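Local coordinates for SusD family protein (Bacteroides uniformis, PDB 7KV1) that probably binds beta-glucan at the cell surface of a gut bacterium, as a SusD-like glycan-binding protein built on a tetratricopeptide-repeat scaffold, at residues L150-Y155 and F168-L173; M158-F163 and Q187-L192; E342-F347 and A356-I361; E436-A441 and L455-L460. One frame throughout, in Å; residues are numbered along the deposited sequence.

Contact 1: L150-Y155 and F168-L173; sequences LLRVFY and FYLENL
Arg-152 reaches out from helix 138-162 and slides its guanidinium group under the side chain of Leu-170, in the loop that follows the helix. The apolar part of the contact is this lid. CD2 of Leu-170 sits over the centre of one guanidinium face, 3.6 Å above its plane, and the two side chains cross at about a right angle. Arg-152 gets there nearly extended as far as CD, with CG opposite the backbone N (chi1 -174°), and then bends at chi3 (64°), which turns the flat group across the leucine.

The polar part involves NH1 and NH2. NH1 of Arg-152 lies 3.0 Å from the carbonyl O of Leu-170 and is hydrogen-bonded to Asn-124 OD1 on helix 110-129. NH2 gives a 3.0 Å hydrogen bond to a water O lying at the edge of the group, in its plane, and that water makes a weak, 3.3 Å bond to O of Leu-170. NH2 also forms a salt bridge with Glu-195 of helix 185-201. The polar partners and the methyl over one face together probably restrict how far the buried group can turn. The glutamate close by would be expected to balance its positive charge.

Within the helical scaffold, Arg-152 therefore ties helix 138-162 to two of its neighbours, helices 110-129 and 185-201, while Leu-150 and Val-153 pack on helix 230-244. On the loop side, beyond Leu-170, Asn-172 bonds to Lys-121 and Asn-124 of helix 110-129.

Contact 2: M158-F163 and Q187-L192; sequences MLWHYF and QVYAEL
Trp-160 of helix 138-162 packs against Val-188 and Tyr-189 of helix 185-201, a helix-to-helix packing in the alpha-helical scaffold that SusD-like proteins build from tetratricopeptide-type repeats. Its indole is thus met by two consecutive residues of the second helix. At the five-membered ring, CG1 of Val-188 lies 3.8 Å from CD1 of Trp-160 and also touches its CB, the two side chains sliding past each other in opposite directions. At the six-membered ring, Tyr-189 runs alongside and points the same way. The two six-membered rings have their centroids 5.5 Å apart and their planes at 32°, an oblique pairing. CA of Tyr-189 stands over one indole face, shifted toward the rim.

Both aromatic side chains leave their helices with CG opposite the backbone N (chi1 175° for Trp-160, 177° for Tyr-189), which lays them side by side.

Further out, the hydroxyl of Tyr-189 is hydrogen-bonded to Asp-246, fixing the far end of that ring. Gln-244 of helix 230-244 touches both Trp-160 and Tyr-189, and Val-188 is backed by Tyr-183 from the loop before its helix. The nearest approach between the two segments is at the benzo end of the indole, where CZ2 of Trp-160 lies 3.6 Å from CD1 of Tyr-189.

Contact 3: E342-F347 and A356-I361; sequences ETYQMF and ATCWVI
Cys-358 packs against two aromatic rings, Tyr-344 and Phe-347, and most of the contacts gather on this buried side. Its CB meets the edge of the tyrosine ring, near the ring plane, 3.7 Å from CD1 of Tyr-344. Its sulfur makes two sulfur-aromatic contacts: SG lies 5.2 Å from the centroid of the Tyr-344 ring, at the edge, and approaches the Phe-347 ring obliquely at the same centroid distance. With SG opposite the carbonyl carbon (chi1 -53°), the thiol is turned back toward the helix that carries Tyr-344. One residue earlier, CG2 of Thr-357 is 4.1 Å from CZ of Phe-347, a more loosely set pair whose side chains cross at about a right angle.

The contact joins helix 341-345 and the residues after it to the point where helix 353-357 gives way to strand 358-360, which pairs with strand 376-378 in a small two-stranded antiparallel sheet. Ile-376 of that second strand touches both Tyr-344 and Cys-358.

Replacing Phe-347 with an alanine would probably open a gap beside Cys-358 and Thr-357, leaving the thiol without one of its two aromatic neighbours.

The solvent side is sparser. Here the exposed Val-360 crosses the partly exposed Tyr-344, and a single methyl, CG2 of Val-360, rests obliquely to the ring, 3.7 Å from CE1 of Tyr-344: as close as the cysteine, but alone.

Contact 4: E436-A441 and L455-L460; sequences EVRTRA and LTERRL
Arg-438 and Glu-457 meet between two helices with their flat groups almost perpendicular, the guanidinium and carboxylate planes 88° apart. One bond joins them: NH1 of Arg-438 donates to OE1 of Glu-457 over 2.8 Å, a salt bridge with an N-H...O angle of 149°. The acceptor lies close to the guanidinium plane, at its edge, and uses the syn lone pair on the side of OE2. The arginine chain crosses the acid at a slant, its CG 3.4 Å from OE1 of Glu-457, before the bend at chi3 (60°) brings NH1 round to the oxygen.

The pair bridges helix 429-440 and helix 451-461, a helix-helix contact between consecutive helices of the largely alpha-helical, TPR-type SusD fold. Val-437 adds an apolar touch beside it, CG1 lying 4.2 Å from CG of Glu-457.

Both charged groups have further partners. OE2 of Glu-457 forms a salt bridge with Arg-353 of helix 353-357, so the buried carboxylate is shared between two arginines, while NE of Arg-438 bonds to the carbonyl O of Ala-444. A leucine in place of Arg-438 would probably leave OE1 of the buried glutamate without its charged mate and the Ala-444 carbonyl without this donor.

Overall arrangement
The four contacts form two pairs. Contacts 1 and 2 share helix 138-162 and cross along the chain, their centres 11 Å apart; Phe-168 of contact 1 packs against Glu-191 and Leu-192 of contact 2. Contacts 3 and 4 follow in series in the SusD-family region, 15 Å apart between centres, and touch where Met-346 and Phe-347 meet Arg-459 and Leu-460. Contacts 1 and 3 lie 39 Å apart between centres, whereas contacts 2 and 4 come within about 9 Å at their nearest atoms without touching. The first pair joins helix 138-162 to the following loop and to helix 185-201; in the second, contact 3 links a helix to a small two-stranded sheet and contact 4 joins two later helices.

Contact 1: L150-Y155 and F168-L173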
# COMPACT_ATOMS: atom_id res chain seq x y z
N LEU A 150 -16.72 -2.19 2.32
CA LEU A 150 -15.29 -2.42 2.59
C LEU A 150 -14.44 -1.71 1.53
O LEU A 150 -13.41 -1.10 1.91
CB LEU A 150 -15.04 -3.93 2.63
CG LEU A 150 -13.60 -4.35 2.95
CD1 LEU A 150 -13.03 -3.57 4.13
CD2 LEU A 150 -13.55 -5.84 3.22
N LEU A 151 -14.84 -1.74 0.26
CA LEU A 151 -14.16 -0.99 -0.82
C LEU A 151 -14.23 0.49 -0.49
O LEU A 151 -13.23 1.20 -0.62
CB LEU A 151 -14.81 -1.27 -2.17
CG LEU A 151 -14.39 -2.56 -2.84
CD1 LEU A 151 -15.34 -2.88 -3.97
CD2 LEU A 151 -12.97 -2.47 -3.37
N ARG A 152 -15.39 0.95 -0.06
CA ARG A 152 -15.60 2.36 0.30
C ARG A 152 -14.63 2.75 1.44
O ARG A 152 -13.98 3.81 1.32
CB ARG A 152 -17.07 2.63 0.62
CG ARG A 152 -17.35 4.09 0.84
CD ARG A 152 -18.86 4.34 0.94
NE ARG A 152 -19.52 3.69 2.08
CZ ARG A 152 -20.83 3.75 2.34
NH1 ARG A 152 -21.63 4.42 1.52
NH2 ARG A 152 -21.33 3.15 3.41
N VAL A 153 -14.51 1.92 2.48
CA VAL A 153 -13.49 2.15 3.56
C VAL A 153 -12.09 2.20 2.94
O VAL A 153 -11.29 3.08 3.33
CB VAL A 153 -13.55 1.08 4.67
CG1 VAL A 153 -12.32 1.19 5.58
CG2 VAL A 153 -14.82 1.25 5.47
N PHE A 154 -11.79 1.27 2.04
CA PHE A 154 -10.48 1.18 1.36
C PHE A 154 -10.15 2.49 0.65
O PHE A 154 -9.05 3.04 0.83
CB PHE A 154 -10.46 0.02 0.37
CG PHE A 154 -9.13 -0.07 -0.31
CD1 PHE A 154 -8.06 -0.66 0.33
CD2 PHE A 154 -8.93 0.49 -1.54
CE1 PHE A 154 -6.83 -0.73 -0.28
CE2 PHE A 154 -7.70 0.43 -2.15
CZ PHE A 154 -6.64 -0.17 -1.51
N TYR A 155 -11.08 3.00 -0.16
CA TYR A 155 -10.90 4.27 -0.90
C TYR A 155 -10.73 5.43 0.09
O TYR A 155 -9.89 6.29 -0.17
CB TYR A 155 -12.06 4.50 -1.88
CG TYR A 155 -12.11 3.54 -3.04
CD1 TYR A 155 -11.03 3.41 -3.91
CD2 TYR A 155 -13.25 2.79 -3.30
CE1 TYR A 155 -11.09 2.55 -5.00
CE2 TYR A 155 -13.31 1.91 -4.36
CZ TYR A 155 -12.24 1.81 -5.24
OH TYR A 155 -12.30 0.95 -6.28
N PHE A 168 -16.25 14.07 3.31
CA PHE A 168 -16.73 12.77 3.81
C PHE A 168 -18.23 12.63 3.52
O PHE A 168 -19.01 13.42 4.06
CB PHE A 168 -16.38 12.63 5.29
CG PHE A 168 -16.50 11.20 5.71
CD1 PHE A 168 -17.71 10.68 6.11
CD2 PHE A 168 -15.44 10.33 5.50
CE1 PHE A 168 -17.83 9.34 6.43
CE2 PHE A 168 -15.57 9.00 5.81
CZ PHE A 168 -16.77 8.50 6.25
N TYR A 169 -18.60 11.68 2.67
CA TYR A 169 -20.03 11.37 2.38
C TYR A 169 -20.23 9.86 2.18
O TYR A 169 -19.40 9.20 1.49
CB TYR A 169 -20.53 12.12 1.15
CG TYR A 169 -19.75 11.97 -0.13
CD1 TYR A 169 -18.59 12.69 -0.34
CD2 TYR A 169 -20.26 11.24 -1.20
CE1 TYR A 169 -17.93 12.66 -1.55
CE2 TYR A 169 -19.60 11.18 -2.42
CZ TYR A 169 -18.42 11.89 -2.59
OH TYR A 169 -17.73 11.86 -3.78
N LEU A 170 -21.34 9.35 2.71
CA LEU A 170 -21.75 7.93 2.53
C LEU A 170 -23.01 7.82 1.64
O LEU A 170 -23.52 6.70 1.49
CB LEU A 170 -21.97 7.32 3.92
CG LEU A 170 -20.76 7.31 4.84
CD1 LEU A 170 -21.10 6.66 6.17
CD2 LEU A 170 -19.55 6.62 4.20
N GLU A 171 -23.44 8.94 1.03
CA GLU A 171 -24.58 9.06 0.06
C GLU A 171 -24.12 10.01 -1.05
O GLU A 171 -23.53 11.07 -0.71
CB GLU A 171 -25.82 9.71 0.71
N ASN A 172 -24.36 9.70 -2.33
CA ASN A 172 -23.98 10.63 -3.42
C ASN A 172 -24.81 11.91 -3.32
O ASN A 172 -25.95 11.84 -2.83
CB ASN A 172 -24.08 9.96 -4.79
CG ASN A 172 -22.91 9.03 -5.01
OD1 ASN A 172 -21.86 9.21 -4.39
ND2 ASN A 172 -23.08 8.06 -5.88
N LEU A 173 -24.25 13.04 -3.74
CA LEU A 173 -24.84 14.39 -3.53
C LEU A 173 -25.52 14.85 -4.83
O LEU A 173 -24.85 15.54 -5.64
CB LEU A 173 -23.74 15.37 -3.09
CG LEU A 173 -23.31 15.28 -1.63
CD1 LEU A 173 -24.52 15.19 -0.70
CD2 LEU A 173 -22.37 14.10 -1.41
O HOH W 1 -24.19 4.06 3.35

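Contact 2: M158-F163 and Q187-L192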
# COMPACT_ATOMS: atom_id res chain seq x y z
N MET A 158 -7.24 5.48 1.79
CA MET A 158 -6.21 6.09 0.91
C MET A 158 -6.27 7.62 1.02
O MET A 158 -5.23 8.25 1.29
CB MET A 158 -6.41 5.64 -0.54
CG MET A 158 -5.22 5.89 -1.41
SD MET A 158 -5.50 5.16 -3.05
CE MET A 158 -5.56 3.42 -2.65
N LEU A 159 -7.45 8.21 0.89
CA LEU A 159 -7.65 9.68 1.03
C LEU A 159 -7.11 10.14 2.39
O LEU A 159 -6.40 11.16 2.45
CB LEU A 159 -9.13 10.02 0.91
CG LEU A 159 -9.70 9.90 -0.50
CD1 LEU A 159 -11.22 9.90 -0.45
CD2 LEU A 159 -9.19 11.04 -1.40
N TRP A 160 -7.51 9.44 3.44
CA TRP A 160 -7.16 9.78 4.83
C TRP A 160 -5.65 9.73 4.97
O TRP A 160 -5.10 10.67 5.56
CB TRP A 160 -7.85 8.80 5.78
CG TRP A 160 -7.50 8.93 7.22
CD1 TRP A 160 -7.68 10.00 8.04
CD2 TRP A 160 -6.97 7.88 8.05
NE1 TRP A 160 -7.23 9.71 9.31
CE2 TRP A 160 -6.80 8.42 9.35
CE3 TRP A 160 -6.53 6.58 7.80
CZ2 TRP A 160 -6.24 7.69 10.39
CZ3 TRP A 160 -6.05 5.83 8.85
CH2 TRP A 160 -5.90 6.37 10.13
N HIS A 161 -4.99 8.71 4.44
CA HIS A 161 -3.51 8.54 4.59
C HIS A 161 -2.77 9.70 3.93
O HIS A 161 -1.77 10.18 4.51
CB HIS A 161 -3.03 7.20 4.02
CG HIS A 161 -2.95 6.06 4.98
ND1 HIS A 161 -4.06 5.37 5.42
CD2 HIS A 161 -1.89 5.48 5.60
CE1 HIS A 161 -3.68 4.39 6.21
NE2 HIS A 161 -2.36 4.45 6.37
N TYR A 162 -3.19 10.10 2.73
CA TYR A 162 -2.45 11.08 1.88
C TYR A 162 -2.88 12.51 2.23
O TYR A 162 -1.97 13.32 2.54
CB TYR A 162 -2.61 10.77 0.38
CG TYR A 162 -1.72 9.63 -0.03
CD1 TYR A 162 -0.35 9.79 -0.15
CD2 TYR A 162 -2.24 8.36 -0.19
CE1 TYR A 162 0.47 8.72 -0.46
CE2 TYR A 162 -1.43 7.29 -0.51
CZ TYR A 162 -0.07 7.47 -0.63
OH TYR A 162 0.73 6.40 -0.89
N PHE A 163 -4.19 12.80 2.21
CA PHE A 163 -4.72 14.18 2.37
C PHE A 163 -5.26 14.46 3.78
O PHE A 163 -5.28 15.65 4.19
CB PHE A 163 -5.80 14.45 1.33
CG PHE A 163 -5.35 14.24 -0.09
CD1 PHE A 163 -4.63 15.23 -0.75
CD2 PHE A 163 -5.60 13.04 -0.74
CE1 PHE A 163 -4.17 15.02 -2.05
CE2 PHE A 163 -5.18 12.85 -2.05
CZ PHE A 163 -4.42 13.82 -2.68
N GLN A 187 -11.56 13.18 12.46
CA GLN A 187 -13.00 12.92 12.21
C GLN A 187 -13.19 11.84 11.16
O GLN A 187 -14.09 11.00 11.32
CB GLN A 187 -13.72 14.21 11.82
CG GLN A 187 -13.85 15.15 13.01
CD GLN A 187 -14.13 16.59 12.64
OE1 GLN A 187 -14.16 16.96 11.46
NE2 GLN A 187 -14.33 17.42 13.65
N VAL A 188 -12.36 11.86 10.12
CA VAL A 188 -12.43 10.84 9.05
C VAL A 188 -12.14 9.49 9.70
O VAL A 188 -12.92 8.54 9.48
CB VAL A 188 -11.44 11.17 7.92
CG1 VAL A 188 -11.35 10.04 6.90
CG2 VAL A 188 -11.80 12.48 7.24
N TYR A 189 -11.06 9.42 10.49
CA TYR A 189 -10.72 8.19 11.27
C TYR A 189 -11.93 7.67 12.05
O TYR A 189 -12.24 6.50 11.91
CB TYR A 189 -9.56 8.37 12.24
CG TYR A 189 -9.34 7.10 13.02
CD1 TYR A 189 -8.74 6.00 12.44
CD2 TYR A 189 -9.76 7.00 14.33
CE1 TYR A 189 -8.54 4.83 13.16
CE2 TYR A 189 -9.60 5.82 15.04
CZ TYR A 189 -8.95 4.74 14.47
OH TYR A 189 -8.78 3.57 15.18
N ALA A 190 -12.54 8.50 12.89
CA ALA A 190 -13.65 8.08 13.78
C ALA A 190 -14.77 7.46 12.95
O ALA A 190 -15.27 6.36 13.31
CB ALA A 190 -14.15 9.27 14.60
N GLU A 191 -15.12 8.12 11.85
CA GLU A 191 -16.15 7.62 10.92
C GLU A 191 -15.73 6.31 10.27
O GLU A 191 -16.54 5.35 10.27
CB GLU A 191 -16.35 8.60 9.77
CG GLU A 191 -17.15 9.78 10.19
CD GLU A 191 -18.62 9.55 10.04
OE1 GLU A 191 -19.02 8.37 9.97
OE2 GLU A 191 -19.33 10.57 9.99
N LEU A 192 -14.57 6.30 9.65
CA LEU A 192 -14.11 5.14 8.86
C LEU A 192 -14.04 3.89 9.74
O LEU A 192 -14.47 2.83 9.27
CB LEU A 192 -12.73 5.40 8.27
CG LEU A 192 -12.68 6.08 6.93
CD1 LEU A 192 -11.30 5.88 6.32
CD2 LEU A 192 -13.79 5.55 6.01

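Contact 3: E342-F347 and A356-I361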
# COMPACT_ATOMS: atom_id res chain seq x y z
N GLU A 342 21.98 2.37 0.16
CA GLU A 342 21.73 2.18 1.61
C GLU A 342 20.66 1.09 1.78
O GLU A 342 20.76 0.27 2.69
CB GLU A 342 21.39 3.55 2.20
CG GLU A 342 22.44 4.65 1.94
CD GLU A 342 22.70 5.29 0.55
OE1 GLU A 342 21.76 5.53 -0.23
OE2 GLU A 342 23.89 5.60 0.26
N THR A 343 19.67 1.01 0.90
CA THR A 343 18.62 -0.04 0.98
C THR A 343 19.22 -1.42 0.67
O THR A 343 18.80 -2.44 1.31
CB THR A 343 17.45 0.30 0.06
OG1 THR A 343 17.14 1.67 0.32
CG2 THR A 343 16.25 -0.58 0.28
N TYR A 344 20.08 -1.51 -0.33
CA TYR A 344 20.79 -2.78 -0.61
C TYR A 344 21.64 -3.12 0.62
O TYR A 344 21.59 -4.27 1.12
CB TYR A 344 21.58 -2.67 -1.91
CG TYR A 344 22.44 -3.88 -2.18
CD1 TYR A 344 21.92 -5.01 -2.79
CD2 TYR A 344 23.76 -3.90 -1.78
CE1 TYR A 344 22.70 -6.14 -3.01
CE2 TYR A 344 24.57 -5.00 -2.00
CZ TYR A 344 24.03 -6.13 -2.61
OH TYR A 344 24.81 -7.23 -2.78
N GLN A 345 22.40 -2.17 1.13
CA GLN A 345 23.43 -2.44 2.19
C GLN A 345 22.80 -2.75 3.56
O GLN A 345 23.50 -3.34 4.40
CB GLN A 345 24.39 -1.26 2.31
CG GLN A 345 25.22 -1.05 1.06
CD GLN A 345 26.10 0.17 1.15
OE1 GLN A 345 25.79 1.16 1.81
NE2 GLN A 345 27.20 0.11 0.44
N MET A 346 21.52 -2.48 3.81
CA MET A 346 20.93 -2.75 5.16
C MET A 346 20.72 -4.26 5.34
O MET A 346 20.57 -4.69 6.48
CB MET A 346 19.61 -2.00 5.36
CG MET A 346 18.42 -2.60 4.60
SD MET A 346 17.02 -1.44 4.65
CE MET A 346 15.82 -2.37 3.70
N PHE A 347 20.68 -5.05 4.26
CA PHE A 347 20.46 -6.50 4.39
C PHE A 347 21.77 -7.19 4.76
O PHE A 347 22.84 -6.86 4.17
CB PHE A 347 19.87 -7.07 3.09
CG PHE A 347 18.47 -6.63 2.74
CD1 PHE A 347 17.37 -7.30 3.23
CD2 PHE A 347 18.26 -5.65 1.79
CE1 PHE A 347 16.09 -6.94 2.86
CE2 PHE A 347 16.98 -5.27 1.43
CZ PHE A 347 15.89 -5.90 1.98
N ALA A 356 15.87 -11.10 -3.60
CA ALA A 356 14.47 -11.01 -4.10
C ALA A 356 13.99 -9.55 -4.13
O ALA A 356 12.93 -9.29 -4.74
CB ALA A 356 13.52 -11.80 -3.23
N THR A 357 14.72 -8.66 -3.48
CA THR A 357 14.28 -7.23 -3.32
C THR A 357 15.04 -6.37 -4.33
O THR A 357 14.44 -5.45 -4.92
CB THR A 357 14.48 -6.79 -1.86
OG1 THR A 357 13.60 -7.56 -1.04
CG2 THR A 357 14.19 -5.32 -1.68
N CYS A 358 16.33 -6.64 -4.48
CA CYS A 358 17.31 -5.75 -5.13
C CYS A 358 17.75 -6.39 -6.44
O CYS A 358 18.41 -7.44 -6.39
CB CYS A 358 18.50 -5.49 -4.22
SG CYS A 358 18.06 -4.90 -2.57
N TRP A 359 17.38 -5.79 -7.56
CA TRP A 359 17.91 -6.18 -8.90
C TRP A 359 19.16 -5.35 -9.15
O TRP A 359 19.03 -4.13 -9.36
CB TRP A 359 16.85 -5.97 -9.96
CG TRP A 359 17.32 -6.17 -11.36
CD1 TRP A 359 18.40 -6.88 -11.79
CD2 TRP A 359 16.66 -5.65 -12.53
NE1 TRP A 359 18.46 -6.86 -13.16
CE2 TRP A 359 17.39 -6.12 -13.63
CE3 TRP A 359 15.53 -4.86 -12.73
CZ2 TRP A 359 17.05 -5.75 -14.93
CZ3 TRP A 359 15.16 -4.53 -14.02
CH2 TRP A 359 15.91 -4.99 -15.10
N VAL A 360 20.34 -5.96 -9.01
CA VAL A 360 21.64 -5.25 -9.12
C VAL A 360 22.12 -5.47 -10.55
O VAL A 360 22.27 -6.64 -10.95
CB VAL A 360 22.68 -5.76 -8.11
CG1 VAL A 360 24.04 -5.09 -8.34
CG2 VAL A 360 22.24 -5.55 -6.67
N ILE A 361 22.37 -4.40 -11.28
CA ILE A 361 22.94 -4.47 -12.65
C ILE A 361 24.45 -4.21 -12.55
O ILE A 361 24.83 -3.21 -11.97
CB ILE A 361 22.16 -3.51 -13.56
CG1 ILE A 361 20.68 -3.93 -13.56
CG2 ILE A 361 22.79 -3.48 -14.95
CD1 ILE A 361 19.78 -3.15 -14.45

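Contact 4: E436-A441 and L455-L460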
# COMPACT_ATOMS: atom_id res chain seq x y z
N GLU A 436 9.20 -16.21 13.06
CA GLU A 436 8.66 -16.95 11.88
C GLU A 436 9.02 -16.19 10.59
O GLU A 436 9.41 -16.83 9.61
CB GLU A 436 7.15 -17.10 12.06
CG GLU A 436 6.43 -18.17 11.27
CD GLU A 436 5.08 -18.54 11.90
OE1 GLU A 436 5.04 -18.59 13.19
OE2 GLU A 436 4.04 -18.74 11.14
N VAL A 437 8.89 -14.86 10.61
CA VAL A 437 9.30 -13.96 9.50
C VAL A 437 10.82 -14.00 9.35
O VAL A 437 11.28 -14.17 8.21
CB VAL A 437 8.77 -12.52 9.69
CG1 VAL A 437 9.23 -11.58 8.60
CG2 VAL A 437 7.25 -12.48 9.79
N ARG A 438 11.59 -13.84 10.41
CA ARG A 438 13.09 -13.84 10.33
C ARG A 438 13.56 -15.19 9.79
O ARG A 438 14.39 -15.20 8.88
CB ARG A 438 13.69 -13.57 11.70
CG ARG A 438 13.51 -12.14 12.16
CD ARG A 438 14.34 -11.78 13.37
NE ARG A 438 15.78 -11.91 13.19
CZ ARG A 438 16.58 -10.98 12.70
NH1 ARG A 438 16.11 -9.81 12.24
NH2 ARG A 438 17.88 -11.23 12.63
N THR A 439 13.02 -16.29 10.30
CA THR A 439 13.42 -17.66 9.89
C THR A 439 13.14 -17.86 8.40
O THR A 439 13.98 -18.45 7.71
CB THR A 439 12.71 -18.74 10.72
OG1 THR A 439 13.10 -18.49 12.05
CG2 THR A 439 13.15 -20.15 10.37
N ARG A 440 11.99 -17.40 7.89
CA ARG A 440 11.64 -17.57 6.45
C ARG A 440 12.71 -16.84 5.62
O ARG A 440 13.10 -17.30 4.51
CB ARG A 440 10.19 -17.11 6.20
CG ARG A 440 9.66 -17.40 4.80
CD ARG A 440 10.04 -16.28 3.82
NE ARG A 440 9.29 -15.04 4.06
CZ ARG A 440 8.03 -14.83 3.65
NH1 ARG A 440 7.38 -15.79 3.01
NH2 ARG A 440 7.42 -13.68 3.91
N ALA A 441 13.21 -15.74 6.14
CA ALA A 441 14.24 -14.93 5.44
C ALA A 441 15.66 -15.52 5.60
O ALA A 441 16.57 -14.96 5.03
CB ALA A 441 14.15 -13.51 5.90
N LEU A 455 9.58 -2.79 14.01
CA LEU A 455 9.67 -1.73 12.98
C LEU A 455 10.85 -2.01 12.04
O LEU A 455 10.74 -1.77 10.79
CB LEU A 455 9.78 -0.36 13.67
CG LEU A 455 8.63 -0.01 14.60
CD1 LEU A 455 8.88 1.35 15.20
CD2 LEU A 455 7.28 -0.04 13.85
N THR A 456 11.99 -2.46 12.56
CA THR A 456 13.15 -2.78 11.69
C THR A 456 12.78 -3.92 10.75
O THR A 456 13.10 -3.83 9.56
CB THR A 456 14.41 -3.08 12.51
OG1 THR A 456 14.72 -1.86 13.17
CG2 THR A 456 15.56 -3.60 11.67
N GLU A 457 12.14 -4.96 11.26
CA GLU A 457 11.74 -6.13 10.45
C GLU A 457 10.77 -5.73 9.34
O GLU A 457 10.92 -6.23 8.20
CB GLU A 457 11.18 -7.25 11.32
CG GLU A 457 11.34 -8.60 10.68
CD GLU A 457 12.78 -9.06 10.53
OE1 GLU A 457 13.58 -8.80 11.46
OE2 GLU A 457 13.09 -9.69 9.48
N ARG A 458 9.86 -4.80 9.61
CA ARG A 458 8.93 -4.26 8.61
C ARG A 458 9.74 -3.61 7.48
O ARG A 458 9.34 -3.75 6.33
CB ARG A 458 7.95 -3.27 9.25
CG ARG A 458 6.93 -3.91 10.18
CD ARG A 458 6.04 -2.85 10.81
NE ARG A 458 5.12 -2.40 9.80
CZ ARG A 458 3.94 -2.97 9.54
NH1 ARG A 458 3.52 -3.98 10.25
NH2 ARG A 458 3.19 -2.53 8.56
N ARG A 459 10.82 -2.90 7.79
CA ARG A 459 11.61 -2.21 6.75
C ARG A 459 12.25 -3.28 5.84
O ARG A 459 12.23 -3.13 4.61
CB ARG A 459 12.71 -1.34 7.37
CG ARG A 459 13.49 -0.58 6.32
CD ARG A 459 14.68 0.27 6.71
NE ARG A 459 14.95 1.04 5.48
CZ ARG A 459 16.01 1.81 5.26
NH1 ARG A 459 16.95 1.92 6.18
NH2 ARG A 459 16.14 2.42 4.09
N LEU A 460 12.81 -4.33 6.43
CA LEU A 460 13.47 -5.39 5.65
C LEU A 460 12.45 -6.16 4.80
O LEU A 460 12.78 -6.60 3.65
CB LEU A 460 14.24 -6.32 6.59
CG LEU A 460 15.37 -5.69 7.41
CD1 LEU A 460 15.90 -6.70 8.43
CD2 LEU A 460 16.51 -5.24 6.51